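Local coordinates for NikO protein (PDB 4FQD) that is an enolpyruvyl transferase, probably using phosphoenolpyruvate as donor, that is essential in the biosynthesis of the antibiotic nikkomycin, at residues Glu142-Thr154 with Thr166-Tyr180. The protein carries 4 engineered substitutions. Residues are numbered along the deposited sequence; the frame is centred on the assembly and turned at random. Where two conformers were deposited one is given.
Sequences EHLLDVMGRFGVT and TAQRLTPCTIDMLDY
R150 runs extended from CG to NE after leaving its backbone with CG opposite the carbonyl carbon (chi1 -58°), which carries the guanidinium out to D179 and Y180. D146 CG lies anti to the backbone N (chi1 -174°), beside the carbonyl carbon, a placement that presents OD1, through its anti lone pair, to Y180 OH at 2.7 Å. V147 CG2 sits over one face of the Y180 ring, 3.9 Å from its centroid, a CH-pi contact. R150 NH2 gives D179 OD2 a nearly straight, in-plane salt bridge of 3.0 Å, while I175 CG2 lies over one guanidinium face, 3.3 Å from R150 NH1. A water ties R150 NH1 to D179 OD2 and the backbone N of D176, bracing the same pair a second time. Near the C-terminal end of the helix, T171 N donates to F151 O at 2.9 Å. Beyond it V153 CG2 meets A167 CB and L170 CD2, and T154 N reaches T166 O at 2.7 Å, nearly head-on to the carbonyl. Helix 192-204 packs against the buried F151 and Y180. A Schellman motif at G152 caps helix 142-149 and turns the chain into an antiparallel hairpin, whose return leads to edge strand 174-176 in this inverse alpha/beta barrel of the MurA subfamily.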
ATOM      1  N   GLU A 142      -2.875 -12.605  24.189  1.00 30.13           N
ATOM      2  CA  GLU A 142      -1.952 -11.957  25.101  1.00 29.72           C
ATOM      3  C   GLU A 142      -2.256 -10.459  25.231  1.00 28.70           C
ATOM      4  O   GLU A 142      -2.143  -9.888  26.316  1.00 25.53           O
ATOM      5  CB  GLU A 142      -0.519 -12.239  24.639  1.00 41.12           C
ATOM      6  CG  GLU A 142       0.552 -11.481  25.361  1.00 43.45           C
ATOM      7  CD  GLU A 142       0.869 -10.195  24.656  1.00 60.61           C
ATOM      8  OE1 GLU A 142       0.605 -10.117  23.438  1.00 58.01           O
ATOM      9  OE2 GLU A 142       1.358  -9.259  25.318  1.00 57.31           O
ATOM     10  N   HIS A 143      -2.670  -9.835  24.130  1.00 26.86           N
ATOM     11  CA  HIS A 143      -3.064  -8.426  24.144  1.00 26.84           C
ATOM     12  C   HIS A 143      -4.345  -8.187  24.944  1.00 19.79           C
ATOM     13  O   HIS A 143      -4.528  -7.124  25.538  1.00 18.92           O
ATOM     14  CB  HIS A 143      -3.231  -7.894  22.719  1.00 20.78           C
ATOM     15  CG  HIS A 143      -4.280  -8.604  21.921  1.00 25.39           C
ATOM     16  ND1 HIS A 143      -4.197  -9.946  21.609  1.00 28.58           N
ATOM     17  CD2 HIS A 143      -5.426  -8.159  21.355  1.00 25.11           C
ATOM     18  CE1 HIS A 143      -5.249 -10.296  20.893  1.00 27.21           C
ATOM     19  NE2 HIS A 143      -6.011  -9.229  20.722  1.00 24.23           N
ATOM     20  N   LEU A 144      -5.232  -9.178  24.942  1.00 21.19           N
ATOM     21  CA  LEU A 144      -6.461  -9.118  25.726  1.00 23.06           C
ATOM     22  C   LEU A 144      -6.149  -9.068  27.217  1.00 23.67           C
ATOM     23  O   LEU A 144      -6.773  -8.319  27.971  1.00 17.98           O
ATOM     24  CB  LEU A 144      -7.344 -10.330  25.423  1.00 22.72           C
ATOM     25  CG  LEU A 144      -8.533 -10.116  24.486  1.00 33.64           C
ATOM     26  CD1 LEU A 144      -8.106  -9.437  23.204  1.00 25.16           C
ATOM     27  CD2 LEU A 144      -9.213 -11.439  24.181  1.00 33.56           C
ATOM     28  N   LEU A 145      -5.176  -9.871  27.634  1.00 23.50           N
ATOM     29  CA  LEU A 145      -4.786  -9.940  29.037  1.00 26.19           C
ATOM     30  C   LEU A 145      -4.100  -8.654  29.486  1.00 23.89           C
ATOM     31  O   LEU A 145      -4.216  -8.253  30.644  1.00 26.22           O
ATOM     32  CB  LEU A 145      -3.871 -11.142  29.279  1.00 25.46           C
ATOM     33  CG  LEU A 145      -4.458 -12.508  28.920  1.00 27.69           C
ATOM     34  CD1 LEU A 145      -3.438 -13.611  29.158  1.00 34.29           C
ATOM     35  CD2 LEU A 145      -5.732 -12.771  29.709  1.00 26.70           C
ATOM     36  N   ASP A 146      -3.388  -8.012  28.566  1.00 20.70           N
ATOM     37  CA  ASP A 146      -2.704  -6.761  28.874  1.00 20.12           C
ATOM     38  C   ASP A 146      -3.705  -5.627  29.078  1.00 18.67           C
ATOM     39  O   ASP A 146      -3.508  -4.759  29.927  1.00 19.31           O
ATOM     40  CB  ASP A 146      -1.713  -6.398  27.767  1.00 20.98           C
ATOM     41  CG  ASP A 146      -0.876  -5.180  28.112  1.00 22.35           C
ATOM     42  OD1 ASP A 146      -1.341  -4.047  27.868  1.00 17.02           O
ATOM     43  OD2 ASP A 146       0.247  -5.357  28.629  1.00 29.31           O
ATOM     44  N   VAL A 147      -4.776  -5.640  28.292  1.00 15.36           N
ATOM     45  CA  VAL A 147      -5.826  -4.635  28.416  1.00 18.81           C
ATOM     46  C   VAL A 147      -6.543  -4.764  29.754  1.00 16.67           C
ATOM     47  O   VAL A 147      -6.661  -3.790  30.499  1.00 19.02           O
ATOM     48  CB  VAL A 147      -6.857  -4.746  27.279  1.00 18.65           C
ATOM     49  CG1 VAL A 147      -8.058  -3.859  27.564  1.00 11.19           C
ATOM     50  CG2 VAL A 147      -6.218  -4.380  25.949  1.00 13.27           C
ATOM     51  N   MET A 148      -7.014  -5.970  30.055  1.00 17.95           N
ATOM     52  CA  MET A 148      -7.685  -6.241  31.323  1.00 22.68           C
ATOM     53  C   MET A 148      -6.751  -6.011  32.507  1.00 21.17           C
ATOM     54  O   MET A 148      -7.196  -5.662  33.601  1.00 18.10           O
ATOM     55  CB  MET A 148      -8.239  -7.668  31.351  1.00 14.63           C
ATOM     56  CG  MET A 148      -9.506  -7.853  30.532  1.00 19.54           C
ATOM     57  SD  MET A 148     -10.137  -9.543  30.556  1.00 23.99           S
ATOM     58  CE  MET A 148      -8.900 -10.380  29.570  1.00 26.13           C
ATOM     59  N   GLY A 149      -5.455  -6.201  32.278  1.00 16.11           N
ATOM     60  CA  GLY A 149      -4.455  -5.986  33.308  1.00 15.56           C
ATOM     61  C   GLY A 149      -4.381  -4.540  33.764  1.00 18.15           C
ATOM     62  O   GLY A 149      -4.033  -4.260  34.911  1.00 18.28           O
ATOM     63  N   ARG A 150      -4.714  -3.620  32.865  1.00 17.80           N
ATOM     64  CA  ARG A 150      -4.694  -2.197  33.188  1.00 16.46           C
ATOM     65  C   ARG A 150      -5.877  -1.811  34.065  1.00 18.25           C
ATOM     66  O   ARG A 150      -5.878  -0.747  34.684  1.00 20.79           O
ATOM     67  CB  ARG A 150      -4.702  -1.351  31.915  1.00 20.13           C
ATOM     68  CG  ARG A 150      -3.552  -1.633  30.971  1.00 16.18           C
ATOM     69  CD  ARG A 150      -3.230  -0.401  30.148  1.00 23.33           C
ATOM     70  NE  ARG A 150      -2.423  -0.712  28.974  1.00 30.52           N
ATOM     71  CZ  ARG A 150      -1.925   0.203  28.152  1.00 23.75           C
ATOM     72  NH1 ARG A 150      -2.144   1.491  28.383  1.00 19.22           N
ATOM     73  NH2 ARG A 150      -1.203  -0.165  27.102  1.00 27.40           N
ATOM     74  N   PHE A 151      -6.886  -2.675  34.107  1.00 15.48           N
ATOM     75  CA  PHE A 151      -8.062  -2.445  34.940  1.00 20.48           C
ATOM     76  C   PHE A 151      -7.913  -3.130  36.296  1.00 20.90           C
ATOM     77  O   PHE A 151      -8.826  -3.096  37.119  1.00 16.90           O
ATOM     78  CB  PHE A 151      -9.334  -2.934  34.239  1.00 17.25           C
ATOM     79  CG  PHE A 151      -9.726  -2.113  33.040  1.00 18.15           C
ATOM     80  CD1 PHE A 151      -9.146  -2.348  31.804  1.00 16.20           C
ATOM     81  CD2 PHE A 151     -10.681  -1.116  33.147  1.00 17.33           C
ATOM     82  CE1 PHE A 151      -9.505  -1.598  30.699  1.00 17.39           C
ATOM     83  CE2 PHE A 151     -11.046  -0.364  32.044  1.00 17.30           C
ATOM     84  CZ  PHE A 151     -10.457  -0.605  30.820  1.00 15.17           C
ATOM     85  N   GLY A 152      -6.762  -3.756  36.521  1.00 14.99           N
ATOM     86  CA  GLY A 152      -6.471  -4.377  37.800  1.00 20.01           C
ATOM     87  C   GLY A 152      -6.591  -5.890  37.825  1.00 21.35           C
ATOM     88  O   GLY A 152      -6.455  -6.508  38.881  1.00 21.65           O
ATOM     89  N   VAL A 153      -6.844  -6.491  36.666  1.00 18.22           N
ATOM     90  CA  VAL A 153      -6.971  -7.943  36.573  1.00 21.68           C
ATOM     91  C   VAL A 153      -5.610  -8.633  36.650  1.00 26.25           C
ATOM     92  O   VAL A 153      -4.685  -8.287  35.915  1.00 26.40           O
ATOM     93  CB  VAL A 153      -7.693  -8.369  35.278  1.00 20.40           C
ATOM     94  CG1 VAL A 153      -7.693  -9.884  35.136  1.00 22.79           C
ATOM     95  CG2 VAL A 153      -9.114  -7.829  35.264  1.00 16.81           C
ATOM     96  N   THR A 154      -5.496  -9.608  37.548  1.00 26.88           N
ATOM     97  CA  THR A 154      -4.255 -10.354  37.728  1.00 30.90           C
ATOM     98  C   THR A 154      -4.321 -11.694  37.000  1.00 29.56           C
ATOM     99  O   THR A 154      -5.356 -12.361  37.004  1.00 24.27           O
ATOM    100  CB  THR A 154      -3.957 -10.590  39.225  1.00 34.04           C
ATOM    101  OG1 THR A 154      -3.898  -9.331  39.907  1.00 37.88           O
ATOM    102  CG2 THR A 154      -2.633 -11.320  39.409  1.00 32.64           C
ATOM    103  N   THR A 166      -7.972 -13.018  37.891  1.00 29.61           N
ATOM    104  CA  THR A 166      -8.483 -12.614  39.196  1.00 27.75           C
ATOM    105  C   THR A 166      -8.583 -11.095  39.299  1.00 29.67           C
ATOM    106  O   THR A 166      -7.727 -10.373  38.786  1.00 33.97           O
ATOM    107  CB  THR A 166      -7.599 -13.137  40.346  1.00 26.91           C
ATOM    108  OG1 THR A 166      -6.219 -12.898  40.039  1.00 37.93           O
ATOM    109  CG2 THR A 166      -7.810 -14.626  40.552  1.00 28.66           C
ATOM    110  N   ALA A 167      -9.629 -10.618  39.964  1.00 25.84           N
ATOM    111  CA  ALA A 167      -9.838  -9.186  40.137  1.00 28.81           C
ATOM    112  C   ALA A 167     -10.763  -8.891  41.313  1.00 30.39           C
ATOM    113  O   ALA A 167     -11.980  -9.046  41.209  1.00 30.47           O
ATOM    114  CB  ALA A 167     -10.396  -8.575  38.860  1.00 29.73           C
ATOM    115  N   GLN A 168     -10.181  -8.465  42.430  1.00 35.83           N
ATOM    116  CA  GLN A 168     -10.966  -8.079  43.597  1.00 44.76           C
ATOM    117  C   GLN A 168     -11.747  -6.800  43.328  1.00 41.80           C
ATOM    118  O   GLN A 168     -12.904  -6.669  43.728  1.00 43.60           O
ATOM    119  CB  GLN A 168     -10.068  -7.899  44.822  1.00 42.49           C
ATOM    120  CG  GLN A 168      -9.994  -9.125  45.710  1.00 50.55           C
ATOM    121  CD  GLN A 168     -11.362  -9.569  46.191  1.00 54.96           C
ATOM    122  OE1 GLN A 168     -11.922 -10.542  45.688  1.00 58.14           O
ATOM    123  NE2 GLN A 168     -11.906  -8.855  47.170  1.00 44.31           N
ATOM    124  N   ARG A 169     -11.104  -5.857  42.649  1.00 33.82           N
ATOM    125  CA  ARG A 169     -11.756  -4.612  42.265  1.00 37.12           C
ATOM    126  C   ARG A 169     -11.202  -4.095  40.942  1.00 31.70           C
ATOM    127  O   ARG A 169      -9.997  -4.156  40.691  1.00 31.32           O
ATOM    128  CB  ARG A 169     -11.597  -3.551  43.356  1.00 38.40           C
ATOM    129  CG  ARG A 169     -10.157  -3.151  43.627  1.00 49.78           C
ATOM    130  CD  ARG A 169     -10.075  -1.869  44.433  1.00 56.03           C
ATOM    131  NE  ARG A 169      -8.699  -1.399  44.559  1.00 58.44           N
ATOM    132  CZ  ARG A 169      -8.320  -0.138  44.384  1.00 60.94           C
ATOM    133  NH1 ARG A 169      -9.215   0.791  44.077  1.00 62.73           N
ATOM    134  NH2 ARG A 169      -7.043   0.197  44.518  1.00 62.48           N
ATOM    135  N   LEU A 170     -12.091  -3.594  40.094  1.00 26.49           N
ATOM    136  CA  LEU A 170     -11.687  -3.038  38.811  1.00 24.42           C
ATOM    137  C   LEU A 170     -11.523  -1.528  38.920  1.00 23.23           C
ATOM    138  O   LEU A 170     -12.316  -0.855  39.579  1.00 27.99           O
ATOM    139  CB  LEU A 170     -12.713  -3.386  37.732  1.00 19.80           C
ATOM    140  CG  LEU A 170     -12.930  -4.879  37.477  1.00 14.37           C
ATOM    141  CD1 LEU A 170     -14.032  -5.097  36.455  1.00 12.36           C
ATOM    142  CD2 LEU A 170     -11.635  -5.535  37.022  1.00 17.57           C
ATOM    143  N   THR A 171     -10.486  -1.001  38.280  1.00 19.02           N
ATOM    144  CA  THR A 171     -10.218   0.431  38.310  1.00 24.11           C
ATOM    145  C   THR A 171     -10.156   1.003  36.898  1.00 22.86           C
ATOM    146  O   THR A 171      -9.646   0.354  35.986  1.00 20.55           O
ATOM    147  CB  THR A 171      -8.897   0.735  39.038  1.00 26.17           C
ATOM    148  OG1 THR A 171      -7.829   0.016  38.412  1.00 27.14           O
ATOM    149  CG2 THR A 171      -8.990   0.327  40.501  1.00 30.46           C
ATOM    150  N   PRO A 172     -10.683   2.225  36.714  1.00 21.73           N
ATOM    151  CA  PRO A 172     -10.669   2.889  35.407  1.00 20.36           C
ATOM    152  C   PRO A 172      -9.245   3.224  34.978  1.00 20.51           C
ATOM    153  O   PRO A 172      -8.330   3.207  35.801  1.00 19.16           O
ATOM    154  CB  PRO A 172     -11.467   4.172  35.660  1.00 15.99           C
ATOM    155  CG  PRO A 172     -11.314   4.426  37.118  1.00 17.82           C
ATOM    156  CD  PRO A 172     -11.307   3.066  37.750  1.00 17.58           C
ATOM    157  N   CYS A 173      -9.067   3.500  33.688  0.57 17.95           N
ATOM    158  CA  CYS A 173      -7.743   3.762  33.135  0.57 18.92           C
ATOM    159  C   CYS A 173      -7.823   4.617  31.866  0.57 17.07           C
ATOM    160  O   CYS A 173      -8.883   4.732  31.250  0.57 15.53           O
ATOM    161  CB  CYS A 173      -7.024   2.439  32.846  0.57 18.51           C
ATOM    162  SG  CYS A 173      -5.297   2.608  32.342  0.57 18.47           S
ATOM    163  N   THR A 174      -6.702   5.225  31.488  1.00 15.12           N
ATOM    164  CA  THR A 174      -6.624   6.002  30.259  1.00 17.01           C
ATOM    165  C   THR A 174      -5.670   5.309  29.295  1.00 17.98           C
ATOM    166  O   THR A 174      -4.462   5.277  29.526  1.00 21.41           O
ATOM    167  CB  THR A 174      -6.114   7.425  30.536  1.00 13.58           C
ATOM    168  OG1 THR A 174      -6.983   8.066  31.479  1.00 15.52           O
ATOM    169  CG2 THR A 174      -6.067   8.241  29.249  1.00 13.02           C
ATOM    170  N   ILE A 175      -6.213   4.747  28.220  1.00 18.44           N
ATOM    171  CA  ILE A 175      -5.410   3.951  27.297  1.00 20.11           C
ATOM    172  C   ILE A 175      -5.400   4.514  25.882  1.00 16.89           C
ATOM    173  O   ILE A 175      -6.440   4.898  25.347  1.00 14.33           O
ATOM    174  CB  ILE A 175      -5.925   2.502  27.210  1.00 16.21           C
ATOM    175  CG1 ILE A 175      -6.266   1.957  28.598  1.00 17.72           C
ATOM    176  CG2 ILE A 175      -4.907   1.615  26.510  1.00 15.40           C
ATOM    177  CD1 ILE A 175      -6.849   0.557  28.568  1.00 18.66           C
ATOM    178  N   ASP A 176      -4.216   4.555  25.280  1.00 16.90           N
ATOM    179  CA  ASP A 176      -4.090   4.849  23.862  1.00 16.12           C
ATOM    180  C   ASP A 176      -4.080   3.520  23.117  1.00 16.48           C
ATOM    181  O   ASP A 176      -3.173   2.710  23.299  1.00 17.59           O
ATOM    182  CB  ASP A 176      -2.800   5.621  23.586  1.00 17.87           C
ATOM    183  CG  ASP A 176      -2.798   6.290  22.223  1.00 25.05           C
ATOM    184  OD1 ASP A 176      -3.537   5.835  21.325  1.00 21.57           O
ATOM    185  OD2 ASP A 176      -2.052   7.277  22.050  1.00 24.48           O
ATOM    186  N   MET A 177      -5.090   3.298  22.281  1.00 16.07           N
ATOM    187  CA  MET A 177      -5.243   2.018  21.588  1.00 13.92           C
ATOM    188  C   MET A 177      -4.144   1.740  20.568  1.00 16.45           C
ATOM    189  O   MET A 177      -4.025   0.620  20.071  1.00 18.28           O
ATOM    190  CB  MET A 177      -6.619   1.923  20.927  1.00 12.97           C
ATOM    191  CG  MET A 177      -7.751   1.821  21.924  1.00 17.17           C
ATOM    192  SD  MET A 177      -7.526   0.374  22.973  1.00 33.15           S
ATOM    193  CE  MET A 177      -7.936   1.050  24.568  1.00  8.83           C
ATOM    194  N   LEU A 178      -3.342   2.754  20.260  1.00 12.18           N
ATOM    195  CA  LEU A 178      -2.215   2.575  19.351  1.00 14.56           C
ATOM    196  C   LEU A 178      -1.126   1.722  19.996  1.00 17.18           C
ATOM    197  O   LEU A 178      -0.198   1.265  19.328  1.00 15.11           O
ATOM    198  CB  LEU A 178      -1.651   3.927  18.914  1.00 12.02           C
ATOM    199  CG  LEU A 178      -2.612   4.815  18.121  1.00 16.63           C
ATOM    200  CD1 LEU A 178      -1.902   6.054  17.600  1.00 15.90           C
ATOM    201  CD2 LEU A 178      -3.245   4.033  16.982  1.00 12.22           C
ATOM    202  N   ASP A 179      -1.253   1.511  21.302  1.00 15.13           N
ATOM    203  CA  ASP A 179      -0.375   0.612  22.038  1.00 17.94           C
ATOM    204  C   ASP A 179      -0.550  -0.826  21.558  1.00 19.53           C
ATOM    205  O   ASP A 179       0.316  -1.674  21.773  1.00 18.32           O
ATOM    206  CB  ASP A 179      -0.678   0.691  23.534  1.00 18.06           C
ATOM    207  CG  ASP A 179      -0.120   1.946  24.178  1.00 25.00           C
ATOM    208  OD1 ASP A 179       0.265   2.882  23.444  1.00 22.95           O
ATOM    209  OD2 ASP A 179      -0.070   1.994  25.424  1.00 19.32           O
ATOM    210  N   TYR A 180      -1.675  -1.091  20.904  1.00 15.15           N
ATOM    211  CA  TYR A 180      -1.994  -2.435  20.445  1.00 17.31           C
ATOM    212  C   TYR A 180      -2.056  -2.521  18.923  1.00 13.86           C
ATOM    213  O   TYR A 180      -2.808  -3.320  18.367  1.00 14.76           O
ATOM    214  CB  TYR A 180      -3.308  -2.901  21.072  1.00 15.93           C
ATOM    215  CG  TYR A 180      -3.303  -2.812  22.580  1.00 17.98           C
ATOM    216  CD1 TYR A 180      -2.768  -3.834  23.354  1.00 17.35           C
ATOM    217  CD2 TYR A 180      -3.819  -1.699  23.231  1.00 15.56           C
ATOM    218  CE1 TYR A 180      -2.756  -3.755  24.732  1.00 18.37           C
ATOM    219  CE2 TYR A 180      -3.810  -1.610  24.609  1.00 19.42           C
ATOM    220  CZ  TYR A 180      -3.276  -2.641  25.354  1.00 17.79           C
ATOM    221  OH  TYR A 180      -3.268  -2.556  26.727  1.00 20.32           O
TER
HETATM  222  O   HOH W   1      -1.645   3.891  26.909  1.00  8.28           O
HETATM  223  O   HOH W   2      -6.471   0.962  36.383  1.00 18.62           O